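Local coordinates for effector protein HopAB2 (Pseudomonas syringae pv. tomato, PDB 3TL8) that suppresses immunity-linked programmed cell death in susceptible plants and, recognised by the Pto resistance protein, triggers the hypersensitive response in resistant tomato, at residues D41-G46 with Q80-N85; E62-Q67 with N85-L90. One frame throughout, in Å; residues are numbered along the deposited sequence.

Contact 1 (D41-G46 with Q80-N85)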
ATOM      1  N   ASP B  41     -21.490   9.847   9.012  1.00 53.84           N
ATOM      2  CA  ASP B  41     -22.483   9.888  10.081  1.00 61.00           C
ATOM      3  C   ASP B  41     -23.892  10.162   9.522  1.00 59.44           C
ATOM      4  O   ASP B  41     -24.869   9.545   9.955  1.00 46.70           O
ATOM      5  CB  ASP B  41     -22.110  10.920  11.157  1.00 71.25           C
ATOM      6  CG  ASP B  41     -22.986  10.808  12.411  1.00 94.21           C
ATOM      7  OD1 ASP B  41     -24.230  10.742  12.287  1.00 99.14           O
ATOM      8  OD2 ASP B  41     -22.428  10.779  13.531  1.00103.84           O
ATOM      9  N   ALA B  42     -23.993  11.081   8.567  1.00 51.88           N
ATOM     10  CA  ALA B  42     -25.269  11.339   7.921  1.00 61.06           C
ATOM     11  C   ALA B  42     -25.772  10.046   7.275  1.00 66.65           C
ATOM     12  O   ALA B  42     -26.969   9.753   7.291  1.00 75.29           O
ATOM     13  CB  ALA B  42     -25.138  12.453   6.888  1.00 54.44           C
ATOM     14  N   ALA B  43     -24.837   9.279   6.726  1.00 54.46           N
ATOM     15  CA  ALA B  43     -25.141   8.022   6.061  1.00 57.58           C
ATOM     16  C   ALA B  43     -25.560   6.972   7.073  1.00 64.09           C
ATOM     17  O   ALA B  43     -26.494   6.206   6.836  1.00 69.33           O
ATOM     18  CB  ALA B  43     -23.928   7.539   5.276  1.00 55.44           C
ATOM     19  N   LEU B  44     -24.863   6.939   8.202  1.00 60.79           N
ATOM     20  CA  LEU B  44     -25.187   6.008   9.274  1.00 59.82           C
ATOM     21  C   LEU B  44     -26.535   6.348   9.900  1.00 68.65           C
ATOM     22  O   LEU B  44     -27.306   5.457  10.252  1.00 74.60           O
ATOM     23  CB  LEU B  44     -24.111   6.043  10.346  1.00 55.41           C
ATOM     24  CG  LEU B  44     -24.381   5.156  11.550  1.00 57.91           C
ATOM     25  CD1 LEU B  44     -24.234   3.705  11.152  1.00 61.20           C
ATOM     26  CD2 LEU B  44     -23.440   5.505  12.682  1.00 59.92           C
ATOM     27  N   ARG B  45     -26.814   7.641  10.038  1.00 72.48           N
ATOM     28  CA  ARG B  45     -28.096   8.084  10.573  1.00 74.13           C
ATOM     29  C   ARG B  45     -29.226   7.497   9.748  1.00 80.07           C
ATOM     30  O   ARG B  45     -30.190   6.973  10.300  1.00 86.44           O
ATOM     31  CB  ARG B  45     -28.201   9.607  10.578  1.00 73.70           C
ATOM     32  CG  ARG B  45     -27.780  10.251  11.883  1.00 80.25           C
ATOM     33  CD  ARG B  45     -28.324  11.668  11.988  1.00 82.81           C
ATOM     34  NE  ARG B  45     -27.879  12.511  10.883  1.00 75.40           N
ATOM     35  CZ  ARG B  45     -26.704  13.126  10.851  1.00 71.93           C
ATOM     36  NH1 ARG B  45     -25.861  12.982  11.861  1.00 79.71           N
ATOM     37  NH2 ARG B  45     -26.369  13.880   9.813  1.00 67.35           N
ATOM     38  N   GLY B  46     -29.094   7.581   8.426  1.00 80.55           N
ATOM     39  CA  GLY B  46     -30.092   7.047   7.515  1.00 82.17           C
ATOM     40  C   GLY B  46     -30.280   5.544   7.646  1.00 84.85           C
ATOM     41  O   GLY B  46     -31.412   5.052   7.646  1.00 88.25           O
ATOM     42  N   GLN B  80     -26.675   2.147  -1.487  1.00 93.91           N
ATOM     43  CA  GLN B  80     -26.943   2.981  -2.648  1.00 99.64           C
ATOM     44  C   GLN B  80     -28.096   3.933  -2.339  1.00102.97           C
ATOM     45  O   GLN B  80     -28.136   5.076  -2.798  1.00104.10           O
ATOM     46  CB  GLN B  80     -27.311   2.084  -3.826  1.00104.46           C
ATOM     47  CG  GLN B  80     -27.196   2.749  -5.175  1.00111.60           C
ATOM     48  CD  GLN B  80     -25.779   3.178  -5.476  1.00115.06           C
ATOM     49  OE1 GLN B  80     -25.292   4.170  -4.933  1.00115.02           O
ATOM     50  NE2 GLN B  80     -25.102   2.427  -6.342  1.00114.31           N
ATOM     51  N   ASN B  81     -29.037   3.436  -1.553  1.00103.46           N
ATOM     52  CA  ASN B  81     -30.163   4.219  -1.085  1.00105.04           C
ATOM     53  C   ASN B  81     -29.659   5.393  -0.239  1.00102.90           C
ATOM     54  O   ASN B  81     -30.100   6.533  -0.398  1.00101.72           O
ATOM     55  CB  ASN B  81     -31.104   3.300  -0.294  1.00104.25           C
ATOM     56  CG  ASN B  81     -32.077   4.056   0.579  1.00102.26           C
ATOM     57  OD1 ASN B  81     -31.695   4.607   1.613  1.00104.61           O
ATOM     58  ND2 ASN B  81     -33.349   4.064   0.185  1.00 90.75           N
ATOM     59  N   VAL B  82     -28.709   5.101   0.642  1.00 98.99           N
ATOM     60  CA  VAL B  82     -28.093   6.111   1.501  1.00 93.33           C
ATOM     61  C   VAL B  82     -27.031   6.926   0.745  1.00 85.48           C
ATOM     62  O   VAL B  82     -26.392   7.829   1.297  1.00 80.27           O
ATOM     63  CB  VAL B  82     -27.527   5.461   2.794  1.00 75.04           C
ATOM     64  CG1 VAL B  82     -26.054   5.815   3.020  1.00 61.70           C
ATOM     65  CG2 VAL B  82     -28.392   5.830   3.994  1.00 73.36           C
ATOM     66  N   GLY B  83     -26.863   6.621  -0.535  1.00 79.18           N
ATOM     67  CA  GLY B  83     -25.938   7.370  -1.361  1.00 78.26           C
ATOM     68  C   GLY B  83     -24.537   6.794  -1.393  1.00 73.55           C
ATOM     69  O   GLY B  83     -23.717   7.219  -2.211  1.00 65.52           O
ATOM     70  N   ILE B  84     -24.260   5.837  -0.509  1.00 75.05           N
ATOM     71  CA  ILE B  84     -22.959   5.171  -0.489  1.00 85.18           C
ATOM     72  C   ILE B  84     -22.867   4.143  -1.603  1.00 92.37           C
ATOM     73  O   ILE B  84     -23.522   3.102  -1.554  1.00 88.96           O
ATOM     74  CB  ILE B  84     -22.683   4.453   0.846  1.00 81.56           C
ATOM     75  CG1 ILE B  84     -22.616   5.454   1.996  1.00 76.93           C
ATOM     76  CG2 ILE B  84     -21.381   3.665   0.761  1.00 72.68           C
ATOM     77  CD1 ILE B  84     -22.407   4.808   3.343  1.00 71.30           C
ATOM     78  N   ASN B  85     -22.040   4.432  -2.600  1.00101.07           N
ATOM     79  CA  ASN B  85     -21.901   3.544  -3.744  1.00110.50           C
ATOM     80  C   ASN B  85     -21.053   2.309  -3.455  1.00108.45           C
ATOM     81  O   ASN B  85     -19.852   2.422  -3.205  1.00100.76           O
ATOM     82  CB  ASN B  85     -21.310   4.298  -4.942  1.00119.57           C
ATOM     83  CG  ASN B  85     -22.093   5.558  -5.294  1.00124.65           C
ATOM     84  OD1 ASN B  85     -23.285   5.675  -5.000  1.00121.91           O
ATOM     85  ND2 ASN B  85     -21.418   6.507  -5.932  1.00126.16           N
TER
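Ala43, on helix 29-49, meets Val82 and Ile84, the residues on either side of Gly83 in the turn that ends helix 73-81. The apolar contacts converge on one methyl group: Ala43 CB lies 3.5 Å from Val82 CG1 and 3.7 Å from Ile84 CD1, so the alanine sits over the notch between these two neighbouring methyl groups. Ile84 gets there through an extended chain (chi2 178°), which carries CD1 out to the alanine, while the same side chain also packs on Pro98 and Leu102 of helix 98-109. The second valine methyl, CG2, rests against the helix backbone, 3.4 Å from Ala43 O and 4.1 Å from Gly46 CA. Gly46 has no side chain, and Val82 therefore comes directly against its main chain.

Polar interactions stay within each segment or lead elsewhere. One turn apart on the helix, Arg45 NH1 and Asp41 OD1 form a salt bridge of 2.8 Å, well clear of the valine. Asn81 OD1 accepts a hydrogen bond from Gln50, a side-chain tie close to the C-terminal end of helix 29-49.

In the turn itself, Gly83 has positive phi (91°), and its N makes a weak bond of 3.0 Å to Gln80 O. This is a Schellman motif, a helix C-cap; here its hydrophobic flanks dock onto another helix of the BAK1-binding domain, and Gly83 and Ile84 belong to the Pto-kinase interaction motif.

Contact 2 (E62-Q67 with N85-L90); sequences ERHVMQ and NPSIDL
His64, in the last turn of helix 54-65, reaches across to Ser87 and Ile88 in the long loop between helices 73-81 and 98-109. The loop bends there in an inverse gamma turn centred on Ile88, shortly after a peptide bond modelled as cis before Ser87.

The tight part surrounds the imidazole. Its CG is anti to the backbone N (chi1 -178°), which carries the ring out from the helix toward the loop. NE2 is the ring atom nearest the amide N of Ile88, which lies at the ring edge, 3.6 Å from His64 NE2; Ser87 CB approaches the same NE2 obliquely at 3.8 Å. Ile88 CG1 lies past the NE2-CD2 edge, 3.9 Å from His64 NE2. At the back of the ring ND1 hydrogen-bonds to the carbonyl of Leu69; that bond restrains the rotation of the imidazole, while Leu99 of helix 98-109 packs against it too.

Packing is looser toward Val65. Val65 and Ile88 both also touch apolar side chains of another protein chain in the assembly, so this side of the contact adjoins the interface. On the far side of the loop, the side chain of Asp89 starts away from the helix, and the residue is exposed. Between helix and loop the looser side comes down to a single pair of methyl groups, Val65 CG2 and Ile88 CD1, 4.2 Å apart.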
ATOM      1  N   GLU B  62     -16.796  -5.306   7.300  1.00 74.82           N
ATOM      2  CA  GLU B  62     -15.505  -5.793   7.748  1.00 78.74           C
ATOM      3  C   GLU B  62     -14.952  -6.782   6.730  1.00 75.30           C
ATOM      4  O   GLU B  62     -13.807  -6.676   6.299  1.00 77.26           O
ATOM      5  CB  GLU B  62     -15.617  -6.453   9.122  1.00 89.04           C
ATOM      6  CG  GLU B  62     -14.278  -6.915   9.676  1.00105.74           C
ATOM      7  CD  GLU B  62     -14.408  -7.715  10.959  1.00122.07           C
ATOM      8  OE1 GLU B  62     -15.554  -8.031  11.359  1.00128.62           O
ATOM      9  OE2 GLU B  62     -13.360  -8.029  11.565  1.00123.48           O
ATOM     10  N   ARG B  63     -15.776  -7.741   6.338  1.00 71.34           N
ATOM     11  CA  ARG B  63     -15.340  -8.757   5.400  1.00 75.81           C
ATOM     12  C   ARG B  63     -15.067  -8.190   4.015  1.00 80.49           C
ATOM     13  O   ARG B  63     -14.287  -8.759   3.254  1.00 86.47           O
ATOM     14  CB  ARG B  63     -16.356  -9.888   5.339  1.00 88.09           C
ATOM     15  CG  ARG B  63     -16.441 -10.645   6.645  1.00103.93           C
ATOM     16  CD  ARG B  63     -17.402 -11.814   6.569  1.00117.36           C
ATOM     17  NE  ARG B  63     -17.276 -12.663   7.748  1.00124.12           N
ATOM     18  CZ  ARG B  63     -18.086 -13.676   8.032  1.00131.29           C
ATOM     19  NH1 ARG B  63     -19.094 -13.968   7.219  1.00132.51           N
ATOM     20  NH2 ARG B  63     -17.891 -14.393   9.131  1.00133.71           N
ATOM     21  N   HIS B  64     -15.698  -7.067   3.687  1.00 76.03           N
ATOM     22  CA  HIS B  64     -15.468  -6.443   2.388  1.00 70.77           C
ATOM     23  C   HIS B  64     -14.147  -5.685   2.366  1.00 70.87           C
ATOM     24  O   HIS B  64     -13.360  -5.809   1.428  1.00 69.35           O
ATOM     25  CB  HIS B  64     -16.617  -5.505   2.004  1.00 67.68           C
ATOM     26  CG  HIS B  64     -16.446  -4.870   0.656  1.00 68.58           C
ATOM     27  ND1 HIS B  64     -16.483  -5.593  -0.517  1.00 67.53           N
ATOM     28  CD2 HIS B  64     -16.223  -3.584   0.296  1.00 65.37           C
ATOM     29  CE1 HIS B  64     -16.294  -4.780  -1.541  1.00 65.39           C
ATOM     30  NE2 HIS B  64     -16.134  -3.554  -1.076  1.00 62.05           N
ATOM     31  N   VAL B  65     -13.916  -4.902   3.413  1.00 68.81           N
ATOM     32  CA  VAL B  65     -12.753  -4.032   3.492  1.00 69.18           C
ATOM     33  C   VAL B  65     -11.436  -4.780   3.718  1.00 78.21           C
ATOM     34  O   VAL B  65     -10.392  -4.367   3.216  1.00 86.16           O
ATOM     35  CB  VAL B  65     -12.942  -2.957   4.575  1.00 75.04           C
ATOM     36  CG1 VAL B  65     -11.633  -2.298   4.878  1.00 86.36           C
ATOM     37  CG2 VAL B  65     -13.964  -1.921   4.124  1.00 77.93           C
ATOM     38  N   MET B  66     -11.476  -5.875   4.471  1.00 81.40           N
ATOM     39  CA  MET B  66     -10.282  -6.697   4.663  1.00 83.87           C
ATOM     40  C   MET B  66     -10.095  -7.654   3.492  1.00 87.51           C
ATOM     41  O   MET B  66      -9.166  -7.508   2.693  1.00 89.11           O
ATOM     42  CB  MET B  66     -10.374  -7.506   5.962  1.00 80.02           C
ATOM     43  CG  MET B  66     -10.404  -6.675   7.234  1.00 79.49           C
ATOM     44  SD  MET B  66     -10.920  -7.636   8.674  1.00149.97           S
ATOM     45  CE  MET B  66     -10.793  -6.405   9.974  1.00100.62           C
ATOM     46  N   GLN B  67     -11.005  -8.621   3.405  1.00 86.27           N
ATOM     47  CA  GLN B  67     -10.918  -9.743   2.473  1.00 90.95           C
ATOM     48  C   GLN B  67     -11.403  -9.417   1.053  1.00100.34           C
ATOM     49  O   GLN B  67     -11.422 -10.292   0.186  1.00101.80           O
ATOM     50  CB  GLN B  67     -11.731 -10.915   3.036  1.00 94.25           C
ATOM     51  CG  GLN B  67     -11.437 -12.271   2.415  1.00101.84           C
ATOM     52  CD  GLN B  67     -10.406 -13.068   3.200  1.00104.03           C
ATOM     53  OE1 GLN B  67      -9.588 -12.506   3.931  1.00 98.47           O
ATOM     54  NE2 GLN B  67     -10.450 -14.389   3.058  1.00105.64           N
ATOM     55  N   ASN B  85     -22.040   4.432  -2.600  1.00101.07           N
ATOM     56  CA  ASN B  85     -21.901   3.544  -3.744  1.00110.50           C
ATOM     57  C   ASN B  85     -21.053   2.309  -3.455  1.00108.45           C
ATOM     58  O   ASN B  85     -19.852   2.422  -3.205  1.00100.76           O
ATOM     59  CB  ASN B  85     -21.310   4.298  -4.942  1.00119.57           C
ATOM     60  CG  ASN B  85     -22.093   5.558  -5.294  1.00124.65           C
ATOM     61  OD1 ASN B  85     -23.285   5.675  -5.000  1.00121.91           O
ATOM     62  ND2 ASN B  85     -21.418   6.507  -5.932  1.00126.16           N
ATOM     63  N   PRO B  86     -21.678   1.124  -3.466  1.00112.43           N
ATOM     64  CA  PRO B  86     -20.839  -0.062  -3.619  1.00116.19           C
ATOM     65  C   PRO B  86     -20.212   0.045  -4.999  1.00120.85           C
ATOM     66  O   PRO B  86     -20.891   0.541  -5.901  1.00120.36           O
ATOM     67  CB  PRO B  86     -21.856  -1.205  -3.597  1.00113.34           C
ATOM     68  CG  PRO B  86     -22.991  -0.679  -2.812  1.00112.93           C
ATOM     69  CD  PRO B  86     -23.075   0.778  -3.165  1.00114.63           C
ATOM     70  N   SER B  87     -18.957  -0.366  -5.170  1.00119.20           N
ATOM     71  CA  SER B  87     -18.132  -0.890  -4.086  1.00114.87           C
ATOM     72  C   SER B  87     -16.661  -0.645  -4.380  1.00112.28           C
ATOM     73  O   SER B  87     -16.295  -0.301  -5.503  1.00113.67           O
ATOM     74  CB  SER B  87     -18.380  -2.386  -3.890  1.00114.60           C
ATOM     75  OG  SER B  87     -19.416  -2.604  -2.950  1.00114.11           O
ATOM     76  N   ILE B  88     -15.820  -0.816  -3.366  1.00110.03           N
ATOM     77  CA  ILE B  88     -14.387  -0.618  -3.530  1.00109.57           C
ATOM     78  C   ILE B  88     -13.840  -1.626  -4.531  1.00109.23           C
ATOM     79  O   ILE B  88     -13.205  -2.610  -4.152  1.00105.42           O
ATOM     80  CB  ILE B  88     -13.635  -0.778  -2.192  1.00107.13           C
ATOM     81  CG1 ILE B  88     -14.398  -0.086  -1.059  1.00105.77           C
ATOM     82  CG2 ILE B  88     -12.222  -0.230  -2.311  1.00107.71           C
ATOM     83  CD1 ILE B  88     -13.774  -0.283   0.309  1.00104.83           C
ATOM     84  N   ASP B  89     -14.097  -1.379  -5.811  1.00113.37           N
ATOM     85  CA  ASP B  89     -13.701  -2.308  -6.858  1.00119.45           C
ATOM     86  C   ASP B  89     -12.203  -2.256  -7.123  1.00123.37           C
ATOM     87  O   ASP B  89     -11.568  -3.279  -7.373  1.00126.44           O
ATOM     88  CB  ASP B  89     -14.462  -2.016  -8.150  1.00119.83           C
ATOM     89  CG  ASP B  89     -14.203  -3.056  -9.221  1.00120.11           C
ATOM     90  OD1 ASP B  89     -14.116  -4.254  -8.874  1.00118.78           O
ATOM     91  OD2 ASP B  89     -14.079  -2.676 -10.406  1.00120.24           O
ATOM     92  N   LEU B  90     -11.644  -1.055  -7.063  1.00124.04           N
ATOM     93  CA  LEU B  90     -10.244  -0.847  -7.400  1.00125.75           C
ATOM     94  C   LEU B  90      -9.271  -1.491  -6.409  1.00121.17           C
ATOM     95  O   LEU B  90      -9.563  -1.606  -5.212  1.00114.62           O
ATOM     96  CB  LEU B  90      -9.962   0.652  -7.512  1.00131.14           C
ATOM     97  CG  LEU B  90     -10.335   1.494  -6.290  1.00134.50           C
ATOM     98  CD1 LEU B  90      -9.268   1.378  -5.210  1.00133.29           C
ATOM     99  CD2 LEU B  90     -10.546   2.950  -6.679  1.00135.90           C
TER

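Overall arrangement
Contacts 1 and 2 lie about 16 Å apart, centre to centre, on opposite sides of the middle of this small all-helical BAK1-binding domain. Along the chain their segments alternate: 41-46, 62-67, 80-85, then 85-90. Asn85 belongs to both contacts, so one continuous length of loop leaving helix 73-81 first packs on helix 29-49 and then on the end of helix 54-65. Helix 98-109 backs both, touching Ile84 in one and His64 and Ile88 in the other. The Pto-kinase interaction motif, Gly83 to Pro86, spans the junction between the two attachment points, Val82 and Ile84 on helix 29-49 and Ser87 and Ile88 on helix 54-65, whereas another protein chain in the assembly reaches contact 2 alone.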